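Local atomic coordinates of UDP-glucose:anthocyanidin 3-O-glucosyltransferase (Clitoria ternatea, PDB entry 4REM), a protein that is a plant glycosyltransferase of the GT-B fold, with two Rossmann-like domains facing each other across a cleft. Residues S16-L21 with N46-T51. Sequence-based numbering, arbitrary orientation.
Sequences SHLPPL and NAFLFT. With DLM (3,5,7-trihydroxy-2-(3,4,5-trihydroxyphenyl)chromenium), chain B.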
ATOM      1  N   SER A  16       3.215  -0.895  -6.576  1.00 29.60           N
ATOM      2  CA  SER A  16       2.146  -0.303  -5.777  1.00 30.68           C
ATOM      3  C   SER A  16       2.492   1.042  -5.135  1.00 28.52           C
ATOM      4  O   SER A  16       1.627   1.692  -4.555  1.00 28.59           O
ATOM      5  CB  SER A  16       1.686  -1.290  -4.698  1.00 33.68           C
ATOM      6  OG  SER A  16       2.752  -1.633  -3.828  1.00 36.11           O
ATOM      7  N   HIS A  17       3.752   1.452  -5.229  1.00 25.85           N
ATOM      8  CA  HIS A  17       4.170   2.741  -4.687  1.00 24.74           C
ATOM      9  C   HIS A  17       3.916   3.873  -5.682  1.00 23.88           C
ATOM     10  O   HIS A  17       3.856   5.042  -5.303  1.00 23.14           O
ATOM     11  CB  HIS A  17       5.656   2.712  -4.319  1.00 24.50           C
ATOM     12  CG  HIS A  17       5.956   1.998  -3.038  1.00 24.44           C
ATOM     13  ND1 HIS A  17       6.229   2.665  -1.862  1.00 24.39           N
ATOM     14  CD2 HIS A  17       6.042   0.677  -2.750  1.00 23.25           C
ATOM     15  CE1 HIS A  17       6.464   1.785  -0.905  1.00 23.02           C
ATOM     16  NE2 HIS A  17       6.356   0.573  -1.417  1.00 21.90           N
ATOM     17  N   LEU A  18       3.771   3.518  -6.954  1.00 23.94           N
ATOM     18  CA  LEU A  18       3.664   4.505  -8.026  1.00 24.82           C
ATOM     19  C   LEU A  18       2.286   5.186  -8.176  1.00 25.15           C
ATOM     20  O   LEU A  18       2.218   6.416  -8.218  1.00 24.22           O
ATOM     21  CB  LEU A  18       4.164   3.914  -9.355  1.00 24.47           C
ATOM     22  CG  LEU A  18       5.665   3.631  -9.428  1.00 24.04           C
ATOM     23  CD1 LEU A  18       5.974   2.523 -10.425  1.00 23.88           C
ATOM     24  CD2 LEU A  18       6.413   4.899  -9.796  1.00 23.43           C
ATOM     25  N   PRO A  19       1.190   4.405  -8.258  1.00 25.20           N
ATOM     26  CA  PRO A  19      -0.114   5.076  -8.369  1.00 24.42           C
ATOM     27  C   PRO A  19      -0.512   6.027  -7.216  1.00 26.04           C
ATOM     28  O   PRO A  19      -1.054   7.093  -7.518  1.00 27.86           O
ATOM     29  CB  PRO A  19      -1.103   3.908  -8.475  1.00 22.51           C
ATOM     30  CG  PRO A  19      -0.299   2.789  -9.041  1.00 20.64           C
ATOM     31  CD  PRO A  19       1.057   2.944  -8.422  1.00 21.71           C
ATOM     32  N   PRO A  20      -0.267   5.662  -5.938  1.00 25.80           N
ATOM     33  CA  PRO A  20      -0.749   6.572  -4.890  1.00 26.40           C
ATOM     34  C   PRO A  20      -0.038   7.926  -4.886  1.00 26.72           C
ATOM     35  O   PRO A  20      -0.632   8.919  -4.467  1.00 28.01           O
ATOM     36  CB  PRO A  20      -0.429   5.818  -3.591  1.00 24.95           C
ATOM     37  CG  PRO A  20      -0.252   4.398  -3.993  1.00 24.45           C
ATOM     38  CD  PRO A  20       0.356   4.460  -5.351  1.00 23.76           C
ATOM     39  N   LEU A  21       1.212   7.964  -5.336  1.00 25.53           N
ATOM     40  CA  LEU A  21       1.951   9.222  -5.386  1.00 24.26           C
ATOM     41  C   LEU A  21       1.543  10.060  -6.598  1.00 25.40           C
ATOM     42  O   LEU A  21       1.501  11.287  -6.523  1.00 27.23           O
ATOM     43  CB  LEU A  21       3.461   8.976  -5.378  1.00 21.88           C
ATOM     44  CG  LEU A  21       4.325  10.230  -5.256  1.00 20.17           C
ATOM     45  CD1 LEU A  21       3.819  11.093  -4.119  1.00 21.29           C
ATOM     46  CD2 LEU A  21       5.771   9.867  -5.024  1.00 18.21           C
ATOM     47  N   ASN A  46       8.200   4.944 -15.176  1.00 26.36           N
ATOM     48  CA  ASN A  46       7.502   5.910 -16.021  1.00 24.84           C
ATOM     49  C   ASN A  46       6.627   5.224 -17.064  1.00 27.34           C
ATOM     50  O   ASN A  46       5.521   5.673 -17.351  1.00 29.51           O
ATOM     51  CB  ASN A  46       8.487   6.864 -16.702  1.00 22.32           C
ATOM     52  CG  ASN A  46       9.115   7.845 -15.734  1.00 21.45           C
ATOM     53  OD1 ASN A  46       8.587   8.093 -14.653  1.00 21.25           O
ATOM     54  ND2 ASN A  46      10.246   8.423 -16.127  1.00 20.29           N
ATOM     55  N   ALA A  47       7.133   4.137 -17.637  1.00 27.20           N
ATOM     56  CA  ALA A  47       6.354   3.355 -18.588  1.00 28.75           C
ATOM     57  C   ALA A  47       5.114   2.781 -17.905  1.00 29.32           C
ATOM     58  O   ALA A  47       4.040   2.715 -18.499  1.00 28.37           O
ATOM     59  CB  ALA A  47       7.198   2.245 -19.188  1.00 28.42           C
ATOM     60  N   PHE A  48       5.273   2.375 -16.651  1.00 30.96           N
ATOM     61  CA  PHE A  48       4.181   1.800 -15.877  1.00 31.97           C
ATOM     62  C   PHE A  48       3.044   2.798 -15.654  1.00 33.10           C
ATOM     63  O   PHE A  48       1.870   2.445 -15.750  1.00 34.63           O
ATOM     64  CB  PHE A  48       4.704   1.292 -14.532  1.00 31.85           C
ATOM     65  CG  PHE A  48       3.649   0.671 -13.666  1.00 32.92           C
ATOM     66  CD1 PHE A  48       3.229  -0.629 -13.891  1.00 34.47           C
ATOM     67  CD2 PHE A  48       3.082   1.384 -12.620  1.00 34.10           C
ATOM     68  CE1 PHE A  48       2.259  -1.208 -13.094  1.00 35.54           C
ATOM     69  CE2 PHE A  48       2.111   0.811 -11.818  1.00 35.74           C
ATOM     70  CZ  PHE A  48       1.700  -0.487 -12.056  1.00 36.35           C
ATOM     71  N   LEU A  49       3.400   4.045 -15.356  1.00 31.60           N
ATOM     72  CA  LEU A  49       2.405   5.060 -15.013  1.00 31.25           C
ATOM     73  C   LEU A  49       1.867   5.853 -16.207  1.00 32.96           C
ATOM     74  O   LEU A  49       0.669   6.110 -16.290  1.00 35.24           O
ATOM     75  CB  LEU A  49       2.957   6.033 -13.963  1.00 29.99           C
ATOM     76  CG  LEU A  49       2.923   5.602 -12.497  1.00 28.91           C
ATOM     77  CD1 LEU A  49       3.279   6.765 -11.581  1.00 29.50           C
ATOM     78  CD2 LEU A  49       1.559   5.037 -12.140  1.00 27.71           C
ATOM     79  N   PHE A  50       2.748   6.227 -17.130  1.00 34.37           N
ATOM     80  CA  PHE A  50       2.412   7.237 -18.134  1.00 37.76           C
ATOM     81  C   PHE A  50       2.319   6.767 -19.590  1.00 42.86           C
ATOM     82  O   PHE A  50       2.246   7.600 -20.494  1.00 44.64           O
ATOM     83  CB  PHE A  50       3.419   8.390 -18.064  1.00 35.72           C
ATOM     84  CG  PHE A  50       3.641   8.927 -16.676  1.00 34.17           C
ATOM     85  CD1 PHE A  50       2.714   9.771 -16.087  1.00 32.25           C
ATOM     86  CD2 PHE A  50       4.793   8.606 -15.971  1.00 33.51           C
ATOM     87  CE1 PHE A  50       2.922  10.274 -14.815  1.00 30.78           C
ATOM     88  CE2 PHE A  50       5.006   9.106 -14.698  1.00 32.07           C
ATOM     89  CZ  PHE A  50       4.069   9.941 -14.120  1.00 30.58           C
ATOM     90  N   THR A  51       2.320   5.456 -19.825  1.00 44.86           N
ATOM     91  CA  THR A  51       2.350   4.936 -21.198  1.00 47.81           C
ATOM     92  C   THR A  51       1.172   5.414 -22.055  1.00 51.37           C
ATOM     93  O   THR A  51       1.364   6.138 -23.034  1.00 53.88           O
ATOM     94  CB  THR A  51       2.466   3.398 -21.242  1.00 47.68           C
ATOM     95  OG1 THR A  51       3.793   3.013 -20.860  1.00 48.07           O
ATOM     96  CG2 THR A  51       2.190   2.874 -22.642  1.00 47.69           C
TER
HETATM   97  O12 DLM B1001       8.519  -3.903   1.555  1.00 38.20           O
HETATM   98  C11 DLM B1001       7.870  -3.354   0.477  1.00 38.76           C
HETATM   99  C14 DLM B1001       8.233  -3.902  -0.865  1.00 38.13           C
HETATM  100  C15 DLM B1001       7.806  -3.317  -2.059  1.00 38.13           C
HETATM  101  C1  DLM B1001       7.729  -2.576   5.488  1.00 38.78           C
HETATM  102  C2  DLM B1001       7.020  -1.958   4.463  1.00 38.55           C
HETATM  103  O21 DLM B1001       7.726  -3.259  -4.452  1.00 38.41           O
HETATM  104  O22 DLM B1001      10.232  -6.756  -2.039  1.00 38.55           O
HETATM  105  C3  DLM B1001       7.266  -2.393   3.061  1.00 38.56           C
HETATM  106  C18 DLM B1001       9.444  -5.643  -2.063  1.00 39.57           C
HETATM  107  C19 DLM B1001       9.038  -5.040  -0.878  1.00 38.50           C
HETATM  108  C17 DLM B1001       9.013  -5.055  -3.352  1.00 39.40           C
HETATM  109  O24 DLM B1001       9.389  -5.613  -4.537  1.00 39.33           O
HETATM  110  C16 DLM B1001       8.157  -3.844  -3.301  1.00 38.48           C
HETATM  111  C10 DLM B1001       6.862  -2.264   0.696  1.00 38.03           C
HETATM  112  O27 DLM B1001       6.183  -1.684  -0.333  1.00 36.80           O
HETATM  113  C9  DLM B1001       6.596  -1.823   1.988  1.00 38.74           C
HETATM  114  C4  DLM B1001       8.260  -3.467   2.826  1.00 38.04           C
HETATM  115  C5  DLM B1001       8.919  -4.018   3.919  1.00 38.33           C
HETATM  116  C6  DLM B1001       8.657  -3.583   5.220  1.00 39.17           C
HETATM  117  O29 DLM B1001       9.329  -4.157   6.257  1.00 40.16           O
HETATM  118  O30 DLM B1001       6.118  -0.975   4.739  1.00 37.94           O
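Leu18 and Pro19 of helix 18-31 pack against Phe48 and Leu49 of helix 43-50, two helices of the N-terminal Rossmann-like domain, while the preceding His17 serves the ligand site. The His17 ring meets DLM by its edge: NE2 and DLM O27 share a hydrogen bond of 2.5 Å, nearly straight at 160°, in which either may be the donor. ND1 is hydrogen-bonded to Asp114 OD1, so that bonds at both nitrogens would fix the rotation of the imidazole, and Phe12 and Phe116 pack against the ring. Leu18 points toward helix 43-50 and divides its contacts. Its CD1 lies 3.8 Å from CD2 of Phe48, whereas its CB lies 3.7 Å from Leu49 CD1. With CG anti to its own carbonyl carbon (chi1 -81°), Leu49 sends both methyls against the Leu18-Pro19 backbone; CD1 comes 3.5 Å from Leu18 O, and CD2 4.0 Å from Pro19 N. Pro19 CD sits at the edge of the Phe48 ring, 4.1 Å from CE2. Pro19 CG comes 4.3 Å from Leu49 CD2. No hydrogen bond links the two segments: apolar side chains join the helices, one residue after His17 makes its polar bonds to Asp114 and DLM.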